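Local coordinates for protein glycoside Hydrolase (Bacteroides plebeius, PDB 5T3B) that probably hydrolyses glycosidic bonds in a carbohydrate substrate, as a glycoside hydrolase of family 50, a family that includes beta-agarases, at residues F101-N106 / E329-G334; P120-G125 / K430-W435; C355-I360 / P384-E389. One frame throughout, in Å; residues are numbered along the deposited sequence. Where two conformers were deposited one is given.

Contact 1 (F101-N106 / E329-G334); sequences FRVEKN and ELLYLG. With EDO (1,2-ethanediol), chain M.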
loop_
_atom_site.group_PDB
_atom_site.type_symbol
_atom_site.label_atom_id
_atom_site.label_comp_id
_atom_site.label_asym_id
_atom_site.label_seq_id
_atom_site.Cartn_x
_atom_site.Cartn_y
_atom_site.Cartn_z
ATOM N N PHE A 101 -17.328 1.148 4.171
ATOM C CA PHE A 101 -16.335 1.662 3.231
ATOM C C PHE A 101 -16.608 1.092 1.848
ATOM O O PHE A 101 -16.828 -0.102 1.699
ATOM C CB PHE A 101 -14.900 1.349 3.710
ATOM C CG PHE A 101 -14.407 2.282 4.776
ATOM C CD1 PHE A 101 -13.993 3.561 4.452
ATOM C CD2 PHE A 101 -14.389 1.894 6.083
ATOM C CE1 PHE A 101 -13.540 4.452 5.435
ATOM C CE2 PHE A 101 -13.933 2.773 7.068
ATOM C CZ PHE A 101 -13.519 4.046 6.745
ATOM N N ARG A 102 -16.459 1.936 0.860
ATOM C CA ARG A 102 -16.675 1.503 -0.538
ATOM C C ARG A 102 -15.880 2.414 -1.472
ATOM O O ARG A 102 -15.245 3.347 -1.004
ATOM C CB ARG A 102 -18.175 1.516 -0.865
ATOM C CG ARG A 102 -18.762 2.888 -0.913
ATOM C CD ARG A 102 -20.289 2.855 -1.039
ATOM N NE ARG A 102 -20.862 4.131 -1.283
ATOM C CZ ARG A 102 -20.825 4.752 -2.434
ATOM N NH1 ARG A 102 -20.311 4.164 -3.529
ATOM N NH2 ARG A 102 -21.279 5.976 -2.522
ATOM N N VAL A 103 -15.916 2.136 -2.778
ATOM C CA VAL A 103 -15.169 2.872 -3.755
ATOM C C VAL A 103 -16.115 3.635 -4.651
ATOM O O VAL A 103 -17.063 3.041 -5.186
ATOM C CB VAL A 103 -14.244 1.958 -4.564
ATOM C CG1 VAL A 103 -13.425 2.727 -5.548
ATOM C CG2 VAL A 103 -13.375 1.126 -3.643
ATOM N N GLU A 104 -15.812 4.912 -4.898
ATOM C CA GLU A 104 -16.555 5.774 -5.806
ATOM C C GLU A 104 -15.629 6.450 -6.865
ATOM O O GLU A 104 -14.446 6.437 -6.771
ATOM C CB GLU A 104 -17.144 6.891 -4.987
ATOM C CG GLU A 104 -18.560 6.575 -4.585
ATOM C CD GLU A 104 -19.533 6.758 -5.717
ATOM O OE1 GLU A 104 -20.675 6.490 -5.469
ATOM O OE2 GLU A 104 -19.155 7.131 -6.840
ATOM N N LYS A 105 -16.220 7.159 -7.844
ATOM C CA LYS A 105 -15.464 7.985 -8.817
ATOM C C LYS A 105 -16.276 9.248 -9.073
ATOM O O LYS A 105 -17.497 9.170 -9.277
ATOM C CB LYS A 105 -15.132 7.188 -10.127
ATOM C CG LYS A 105 -14.390 8.039 -11.152
ATOM C CD LYS A 105 -13.506 7.384 -12.240
ATOM C CE LYS A 105 -14.034 6.401 -13.221
ATOM N NZ LYS A 105 -12.849 5.749 -13.843
ATOM N N ASN A 106 -15.606 10.385 -9.017
ATOM C CA ASN A 106 -16.275 11.695 -9.213
ATOM C C ASN A 106 -16.315 12.023 -10.691
ATOM O O ASN A 106 -15.769 11.282 -11.555
ATOM C CB ASN A 106 -15.673 12.861 -8.329
ATOM C CG ASN A 106 -14.351 13.368 -8.787
ATOM O OD1 ASN A 106 -13.925 13.076 -9.917
ATOM N ND2 ASN A 106 -13.611 14.140 -7.849
ATOM N N GLU A 329 -19.658 -7.084 1.240
ATOM C CA GLU A 329 -19.307 -5.699 1.182
ATOM C C GLU A 329 -17.908 -5.398 1.742
ATOM O O GLU A 329 -17.482 -4.228 1.658
ATOM C CB GLU A 329 -20.325 -4.805 1.915
ATOM C CG GLU A 329 -21.672 -4.712 1.213
ATOM C CD GLU A 329 -22.658 -4.003 2.097
ATOM O OE1 GLU A 329 -22.780 -2.736 2.003
ATOM O OE2 GLU A 329 -23.267 -4.715 2.979
ATOM N N LEU A 330 -17.170 -6.425 2.214
ATOM C CA LEU A 330 -15.783 -6.224 2.670
ATOM C C LEU A 330 -14.947 -5.879 1.447
ATOM O O LEU A 330 -14.969 -6.646 0.480
ATOM C CB LEU A 330 -15.310 -7.495 3.324
ATOM C CG LEU A 330 -13.933 -7.463 3.948
ATOM C CD1 LEU A 330 -13.854 -6.418 5.058
ATOM C CD2 LEU A 330 -13.567 -8.850 4.451
ATOM N N LEU A 331 -14.145 -4.819 1.497
ATOM C CA LEU A 331 -13.296 -4.459 0.381
ATOM C C LEU A 331 -12.053 -5.334 0.302
ATOM O O LEU A 331 -11.337 -5.521 1.292
ATOM C CB LEU A 331 -12.884 -2.994 0.413
ATOM C CG LEU A 331 -14.009 -1.971 0.364
ATOM C CD1 LEU A 331 -13.446 -0.563 0.323
ATOM C CD2 LEU A 331 -14.918 -2.227 -0.825
ATOM N N TYR A 332 -11.760 -5.752 -0.940
ATOM C CA TYR A 332 -10.567 -6.488 -1.249
ATOM C C TYR A 332 -9.545 -5.515 -1.829
ATOM O O TYR A 332 -9.729 -4.946 -2.893
ATOM C CB TYR A 332 -10.851 -7.635 -2.181
ATOM C CG TYR A 332 -9.644 -8.441 -2.577
ATOM C CD1 TYR A 332 -8.594 -8.667 -1.694
ATOM C CD2 TYR A 332 -9.539 -8.941 -3.840
ATOM C CE1 TYR A 332 -7.465 -9.404 -2.063
ATOM C CE2 TYR A 332 -8.465 -9.685 -4.242
ATOM C CZ TYR A 332 -7.406 -9.909 -3.374
ATOM O OH TYR A 332 -6.294 -10.590 -3.742
ATOM N N LEU A 333 -8.436 -5.355 -1.085
ATOM C CA LEU A 333 -7.402 -4.341 -1.430
ATOM C C LEU A 333 -6.172 -4.982 -2.050
ATOM O O LEU A 333 -5.145 -4.298 -2.137
ATOM C CB LEU A 333 -7.043 -3.566 -0.185
ATOM C CG LEU A 333 -8.188 -2.961 0.621
ATOM C CD1 LEU A 333 -7.669 -2.291 1.885
ATOM C CD2 LEU A 333 -9.005 -1.977 -0.173
ATOM N N GLY A 334 -6.284 -6.192 -2.540
ATOM C CA GLY A 334 -5.216 -6.770 -3.340
ATOM C C GLY A 334 -4.097 -7.435 -2.577
ATOM O O GLY A 334 -4.254 -7.886 -1.447
HETATM C C1 EDO M . -17.025 -5.704 -1.454
HETATM O O1 EDO M . -15.964 -6.447 -2.080
HETATM C C2 EDO M . -18.024 -5.147 -2.501
HETATM O O2 EDO M . -17.106 -4.488 -3.408
HETATM O O HOH W 1 -18.494 -1.930 0.520
HETATM O O HOH W 2 -16.633 -2.207 3.475
#
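Phe-101 and Arg-102 lead into strand 102-105 and pass the extended loop 329-334 without pairing with it, the CA atoms of Arg-102 and Leu-331 standing 6.9 Å apart. Leu-331 fills most of that separation. With CG turned anti to its own carbonyl carbon (chi1 -60°), its isobutyl group projects at the facing backbone, and its CG comes within 3.6 Å of Phe-101 O. The CD1 methyl reaches furthest, lying 3.9 Å from Arg-102 CA and 4.3 Å from Val-103 CG2. Of the Phe-101 side chain it is CB that meets this methyl, while the ring runs off toward Ile-113 and Thr-188.

Polar communication is left to solvent. One water donates to both Phe-101 O, at 2.7 Å, and Glu-329 O; a second lies between the same two carbonyls, although nearby acceptors compete for its protons. Further along the strand, NH1 and NH2 of Arg-102 grip Glu-104 end-on, both converging on OE1. NH2 uses the anti lone pair of that oxygen, whereas NH1 comes from 35° out of the carboxylate plane. The same guanidinium also binds Lys-96 O.

One leucine side chain and bridging water thus join the hairpin formed with strand 111-114 to the loop. Two carbonyl oxygens cannot bond each other, and a water that donates to both bridges them instead.

Contact 2 (P120-G125 / K430-W435); sequences PYYVRG and KNCVGW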
loop_
_atom_site.group_PDB
_atom_site.type_symbol
_atom_site.label_atom_id
_atom_site.label_comp_id
_atom_site.label_asym_id
_atom_site.label_seq_id
_atom_site.Cartn_x
_atom_site.Cartn_y
_atom_site.Cartn_z
ATOM N N PRO A 120 -15.900 11.382 1.500
ATOM C CA PRO A 120 -14.664 10.918 0.837
ATOM C C PRO A 120 -13.502 10.828 1.867
ATOM O O PRO A 120 -13.167 11.838 2.495
ATOM C CB PRO A 120 -14.379 12.001 -0.215
ATOM C CG PRO A 120 -15.031 13.215 0.343
ATOM C CD PRO A 120 -16.242 12.750 1.079
ATOM N N TYR A 121 -12.908 9.649 1.953
ATOM C CA TYR A 121 -11.794 9.397 2.829
ATOM C C TYR A 121 -10.561 9.201 1.985
ATOM O O TYR A 121 -10.417 8.141 1.353
ATOM C CB TYR A 121 -12.015 8.151 3.709
ATOM C CG TYR A 121 -10.805 7.759 4.512
ATOM C CD1 TYR A 121 -10.126 8.717 5.279
ATOM C CD2 TYR A 121 -10.279 6.478 4.430
ATOM C CE1 TYR A 121 -8.962 8.424 5.931
ATOM C CE2 TYR A 121 -9.094 6.164 5.109
ATOM C CZ TYR A 121 -8.452 7.131 5.853
ATOM O OH TYR A 121 -7.244 6.868 6.478
ATOM N N TYR A 122 -9.654 10.154 1.977
ATOM C CA TYR A 122 -8.386 10.015 1.307
ATOM C C TYR A 122 -7.501 9.198 2.217
ATOM O O TYR A 122 -7.232 9.594 3.359
ATOM C CB TYR A 122 -7.773 11.369 0.944
ATOM C CG TYR A 122 -6.646 11.190 -0.033
ATOM C CD1 TYR A 122 -6.884 11.000 -1.373
ATOM C CD2 TYR A 122 -5.322 11.063 0.396
ATOM C CE1 TYR A 122 -5.863 10.757 -2.262
ATOM C CE2 TYR A 122 -4.304 10.782 -0.506
ATOM C CZ TYR A 122 -4.573 10.653 -1.855
ATOM O OH TYR A 122 -3.565 10.394 -2.731
ATOM N N VAL A 123 -7.053 8.021 1.761
ATOM C CA VAL A 123 -6.387 7.105 2.678
ATOM C C VAL A 123 -5.021 7.667 3.078
ATOM O O VAL A 123 -4.175 7.943 2.212
ATOM C CB VAL A 123 -6.195 5.698 2.081
ATOM C CG1 VAL A 123 -5.512 4.804 3.077
ATOM C CG2 VAL A 123 -7.551 5.124 1.672
ATOM N N ARG A 124 -4.795 7.805 4.402
ATOM C CA ARG A 124 -3.495 8.153 4.981
ATOM C C ARG A 124 -3.275 7.202 6.134
ATOM O O ARG A 124 -3.853 7.357 7.190
ATOM C CB ARG A 124 -3.472 9.617 5.382
ATOM C CG ARG A 124 -3.377 10.582 4.200
ATOM C CD ARG A 124 -4.115 11.892 4.438
ATOM N NE ARG A 124 -5.550 11.609 4.530
ATOM C CZ ARG A 124 -6.433 12.244 5.281
ATOM N NH1 ARG A 124 -6.128 13.407 5.840
ATOM N NH2 ARG A 124 -7.624 11.696 5.456
ATOM N N GLY A 125 -2.492 6.149 5.854
ATOM C CA GLY A 125 -2.293 5.091 6.780
ATOM C C GLY A 125 -0.859 4.923 7.264
ATOM O O GLY A 125 0.069 5.494 6.715
ATOM N N LYS A 430 -5.203 10.732 -10.337
ATOM C CA LYS A 430 -6.624 10.683 -10.025
ATOM C C LYS A 430 -7.127 9.282 -9.727
ATOM O O LYS A 430 -8.197 9.114 -9.128
ATOM C CB LYS A 430 -7.416 11.263 -11.172
ATOM C CG LYS A 430 -7.212 12.741 -11.403
ATOM C CD LYS A 430 -8.250 13.302 -12.383
ATOM C CE LYS A 430 -7.748 14.482 -13.191
ATOM N NZ LYS A 430 -8.839 14.778 -14.124
ATOM N N ASN A 431 -6.331 8.284 -10.125
ATOM C CA ASN A 431 -6.605 6.906 -9.817
ATOM C C ASN A 431 -5.945 6.381 -8.543
ATOM O O ASN A 431 -6.096 5.189 -8.239
ATOM C CB ASN A 431 -6.238 5.958 -10.991
ATOM C CG ASN A 431 -4.812 6.094 -11.436
ATOM O OD1 ASN A 431 -4.253 7.200 -11.533
ATOM N ND2 ASN A 431 -4.246 4.968 -11.846
ATOM N N CYS A 432 -5.279 7.261 -7.783
ATOM C CA CYS A 432 -4.723 6.846 -6.488
ATOM C C CYS A 432 -5.639 7.330 -5.375
ATOM O O CYS A 432 -5.920 8.538 -5.339
ATOM C CB CYS A 432 -3.330 7.450 -6.322
ATOM S SG CYS A 432 -2.571 7.049 -4.727
ATOM N N VAL A 433 -6.093 6.416 -4.528
ATOM C CA VAL A 433 -6.990 6.773 -3.455
ATOM C C VAL A 433 -6.277 7.001 -2.098
ATOM O O VAL A 433 -6.951 7.317 -1.138
ATOM C CB VAL A 433 -8.093 5.714 -3.256
ATOM C CG1 VAL A 433 -9.052 5.754 -4.420
ATOM C CG2 VAL A 433 -7.570 4.323 -3.019
ATOM N N GLY A 434 -4.924 6.936 -2.095
ATOM C CA GLY A 434 -4.124 7.312 -0.990
ATOM C C GLY A 434 -2.983 6.339 -0.757
ATOM O O GLY A 434 -2.531 5.611 -1.658
ATOM N N TRP A 435 -2.453 6.437 0.456
ATOM C CA TRP A 435 -1.160 5.801 0.741
ATOM C C TRP A 435 -1.046 5.408 2.196
ATOM O O TRP A 435 -1.822 5.847 3.065
ATOM C CB TRP A 435 0.011 6.740 0.368
ATOM C CG TRP A 435 0.004 8.034 1.139
ATOM C CD1 TRP A 435 0.335 8.207 2.464
ATOM C CD2 TRP A 435 -0.376 9.328 0.650
ATOM N NE1 TRP A 435 0.155 9.517 2.809
ATOM C CE2 TRP A 435 -0.237 10.251 1.723
ATOM C CE3 TRP A 435 -0.726 9.822 -0.607
ATOM C CZ2 TRP A 435 -0.511 11.607 1.583
ATOM C CZ3 TRP A 435 -0.979 11.166 -0.739
ATOM C CH2 TRP A 435 -0.861 12.050 0.342
HETATM O O HOH W 3 -9.776 8.034 -1.301
HETATM O O HOH W 4 -4.312 10.832 -5.342
#
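Val-123 to Gly-125 and Val-433 to Trp-435 form the parallel pair between strands 120-126 and 432-437, consistent with the seam of a (beta/alpha)8 barrel, where the last strand returns beside the first. Three backbone bonds stitch it: Val-123 N to Val-433 O (3.0 Å), Trp-435 N to Val-123 O (2.9 Å) and Gly-125 N to Trp-435 O.

Gly-434 brings its CA to 4.3 Å from that of Val-123, and a CB there would run into Val-123 O. The phenol of Tyr-122 crosses this glycine, its CZ 3.5 Å from Gly-434 CA, while Val-433 O sits over one ring face. Tyr-122 CG is anti to the backbone N (chi1 -166°), which carries the ring across to Trp-435. There its CE2 edge meets the indole face in an offset edge-to-face pair, the planes at 72° and CE2 3.4 Å from Trp-435 CZ3. A water lies between Tyr-122 OH and Cys-432 O, within bonding distance of both, though other acceptors compete for its protons. A leucine in place of Tyr-122 would probably open a gap beside Gly-434 and the indole and deprive this water of its hydroxyl partner. NE and NH2 of Arg-124 hold Tyr-122 O side-on, while NH1 bonds to Tyr-79 OH, and Arg-124 CG rests 3.9 Å from Trp-435 NE1.

Helices 412-427 and 472-480 cover Tyr-122 and Trp-435, Tyr-419 binding the indole NE1, and strand 385-394 flanks strand 432-437 as its other parallel neighbour.

Contact 3 (C355-I360 / P384-E389); sequences CDVISI and PFMVTE. With EDO (1,2-ethanediol), chain M.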
loop_
_atom_site.group_PDB
_atom_site.type_symbol
_atom_site.label_atom_id
_atom_site.label_comp_id
_atom_site.label_asym_id
_atom_site.label_seq_id
_atom_site.Cartn_x
_atom_site.Cartn_y
_atom_site.Cartn_z
ATOM N N CYS A 355 -9.974 -6.672 -7.853
ATOM C CA CYS A 355 -9.676 -5.959 -6.634
ATOM C C CYS A 355 -10.603 -4.740 -6.548
ATOM O O CYS A 355 -10.875 -4.080 -7.549
ATOM C CB CYS A 355 -8.232 -5.489 -6.576
ATOM S SG CYS A 355 -7.002 -6.766 -6.574
ATOM N N ASP A 356 -11.083 -4.420 -5.348
ATOM C CA ASP A 356 -11.719 -3.128 -5.182
ATOM C C ASP A 356 -10.750 -1.962 -5.283
ATOM O O ASP A 356 -11.057 -0.901 -5.801
ATOM C CB ASP A 356 -12.473 -3.102 -3.875
ATOM C CG ASP A 356 -13.582 -4.136 -3.861
ATOM O OD1 ASP A 356 -14.562 -3.942 -4.657
ATOM O OD2 ASP A 356 -13.534 -5.127 -3.094
ATOM N N VAL A 357 -9.542 -2.174 -4.739
ATOM C CA VAL A 357 -8.428 -1.224 -4.862
ATOM C C VAL A 357 -7.187 -2.091 -5.091
ATOM O O VAL A 357 -7.025 -3.094 -4.417
ATOM C CB VAL A 357 -8.231 -0.375 -3.593
ATOM C CG1 VAL A 357 -7.126 0.631 -3.775
ATOM C CG2 VAL A 357 -9.522 0.314 -3.192
ATOM N N ILE A 358 -6.360 -1.685 -6.041
ATOM C CA ILE A 358 -5.103 -2.347 -6.309
ATOM C C ILE A 358 -4.050 -1.828 -5.340
ATOM O O ILE A 358 -3.801 -0.622 -5.312
ATOM C CB ILE A 358 -4.663 -2.131 -7.754
ATOM C CG1 ILE A 358 -5.746 -2.593 -8.726
ATOM C CG2 ILE A 358 -3.345 -2.843 -8.035
ATOM C CD1 ILE A 358 -5.511 -2.181 -10.135
ATOM N N SER A 359 -3.425 -2.685 -4.544
ATOM C CA SER A 359 -2.365 -2.215 -3.676
ATOM C C SER A 359 -1.024 -2.391 -4.348
ATOM O O SER A 359 -0.712 -3.460 -4.955
ATOM C CB SER A 359 -2.406 -2.940 -2.327
ATOM O OG SER A 359 -2.586 -4.343 -2.474
ATOM N N ILE A 360 -0.174 -1.370 -4.168
ATOM C CA ILE A 360 1.178 -1.318 -4.749
ATOM C C ILE A 360 2.149 -0.819 -3.665
ATOM O O ILE A 360 1.950 0.268 -3.133
ATOM C CB ILE A 360 1.222 -0.437 -5.993
ATOM C CG1 ILE A 360 0.263 -1.061 -7.099
ATOM C CG2 ILE A 360 2.646 -0.238 -6.472
ATOM C CD1 ILE A 360 0.104 -0.221 -8.338
ATOM N N PRO A 384 -9.080 1.959 -8.978
ATOM C CA PRO A 384 -7.957 2.740 -8.390
ATOM C C PRO A 384 -6.920 1.853 -7.745
ATOM O O PRO A 384 -7.127 0.645 -7.503
ATOM C CB PRO A 384 -8.629 3.635 -7.384
ATOM C CG PRO A 384 -9.791 2.735 -6.892
ATOM C CD PRO A 384 -10.286 2.092 -8.161
ATOM N N PHE A 385 -5.799 2.507 -7.445
ATOM C CA PHE A 385 -4.735 1.890 -6.666
ATOM C C PHE A 385 -4.494 2.713 -5.392
ATOM O O PHE A 385 -4.921 3.868 -5.270
ATOM C CB PHE A 385 -3.432 1.737 -7.478
ATOM C CG PHE A 385 -2.680 2.994 -7.725
ATOM C CD1 PHE A 385 -2.989 3.826 -8.757
ATOM C CD2 PHE A 385 -1.608 3.319 -6.920
ATOM C CE1 PHE A 385 -2.288 4.966 -9.024
ATOM C CE2 PHE A 385 -0.847 4.475 -7.169
ATOM C CZ PHE A 385 -1.195 5.319 -8.225
ATOM N N MET A 386 -3.781 2.065 -4.468
ATOM C CA MET A 386 -3.282 2.726 -3.268
ATOM C C MET A 386 -1.819 2.321 -3.110
ATOM O O MET A 386 -1.474 1.185 -3.445
ATOM C CB MET A 386 -4.062 2.365 -2.019
ATOM C CG MET A 386 -4.050 0.932 -1.642
ATOM S SD MET A 386 -5.128 0.480 -0.268
ATOM C CE MET A 386 -4.372 1.392 1.007
ATOM N N VAL A 387 -1.016 3.194 -2.556
ATOM C CA VAL A 387 0.387 2.887 -2.250
ATOM C C VAL A 387 0.413 2.364 -0.844
ATOM O O VAL A 387 0.164 3.095 0.121
ATOM C CB VAL A 387 1.277 4.078 -2.487
ATOM C CG1 VAL A 387 2.695 3.756 -1.960
ATOM C CG2 VAL A 387 1.287 4.447 -3.951
ATOM N N THR A 388 0.740 1.107 -0.698
ATOM C CA THR A 388 0.703 0.451 0.604
ATOM C C THR A 388 2.007 0.530 1.367
ATOM O O THR A 388 2.012 0.227 2.573
ATOM C CB THR A 388 0.222 -1.000 0.472
ATOM O OG1 THR A 388 0.709 -1.584 -0.748
ATOM C CG2 THR A 388 -1.290 -1.065 0.451
ATOM N N GLU A 389 3.091 0.907 0.720
ATOM C CA GLU A 389 4.338 1.128 1.439
ATOM C C GLU A 389 5.189 2.120 0.657
ATOM O O GLU A 389 5.302 2.003 -0.557
ATOM C CB GLU A 389 5.213 -0.138 1.567
ATOM C CG GLU A 389 4.619 -1.308 2.298
ATOM C CD GLU A 389 5.483 -2.506 2.413
ATOM O OE1 GLU A 389 6.703 -2.459 2.178
ATOM O OE2 GLU A 389 4.906 -3.582 2.805
HETATM C C1 EDO M . -17.025 -5.704 -1.454
HETATM O O1 EDO M . -15.964 -6.447 -2.080
HETATM C C2 EDO M . -18.024 -5.147 -2.501
HETATM O O2 EDO M . -17.106 -4.488 -3.408
#
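Ile-358 O is pressed unusually close to the facing strand, with Phe-385 CA only 3.0 Å away in a CA-H...O contact while Met-386 N donates to the same oxygen at 2.8 Å. The two strands, 358-361 and 385-394, are the parallel pair of a beta-alpha-beta unit whose connecting helix is 370-379. The axes of the short segments are inclined at 32°, and the ladder opens with a nearly straight bond from Ile-358 N to Pro-384 O (2.9 Å, 176° at the hydrogen) and continues through Ile-360 N to Met-386 O.

Ile-358, Ile-360, Phe-385 and Val-387 share one face of the sheet. Phe-385 holds CG between its backbone N and carbonyl carbon (chi1 73°), an orientation that sends the ring away from strand 358-361 and toward Met-373 and Trp-376 of the helix. Ile-360 CD1 nevertheless reaches Phe-385 CB at 4.1 Å. Ser-359 and Met-386 occupy the other face. Here Val-357 CG1 packs against Met-386 CG at 3.8 Å, and Ser-359 CB meets the methyl CG2 of Thr-388 at 3.5 Å. The hydroxyl of Ser-359 is engaged by Leu-333 O and Arg-336 N, and Glu-389, just beyond, is bound by Arg-336 and Tyr-363.

At the far end of the ladder Thr-388 N approaches Ile-360 O at 2.8 Å from well above the carbonyl plane, and Thr-388 OG1 bonds to Asn-361 OD1.

The three contacts lie close together, their centres about 9 to 11 Å apart, with contact 3 nearest the centre of the molecule and contact 1 furthest out. Contacts 2 and 3 share a run of parallel strands, because strand 385-394 bonds through Phe-385 to Asn-431 and Val-433; strands 358-361, 385-394, 432-437 and 120-126 therefore stand side by side. Contact 1 touches both: Phe-101 packs on Tyr-121, and loop 329-334 bonds to Asp-356 and Ser-359. Along the sequence contact 3 is nested within the loop closed by contact 2, contacts 1 and 2 interleave, and contact 1 closes before contact 3 opens. Contacts 2 and 3 thus tie early and late parts of the chain together in what is probably the barrel core, with contact 1 packed against it.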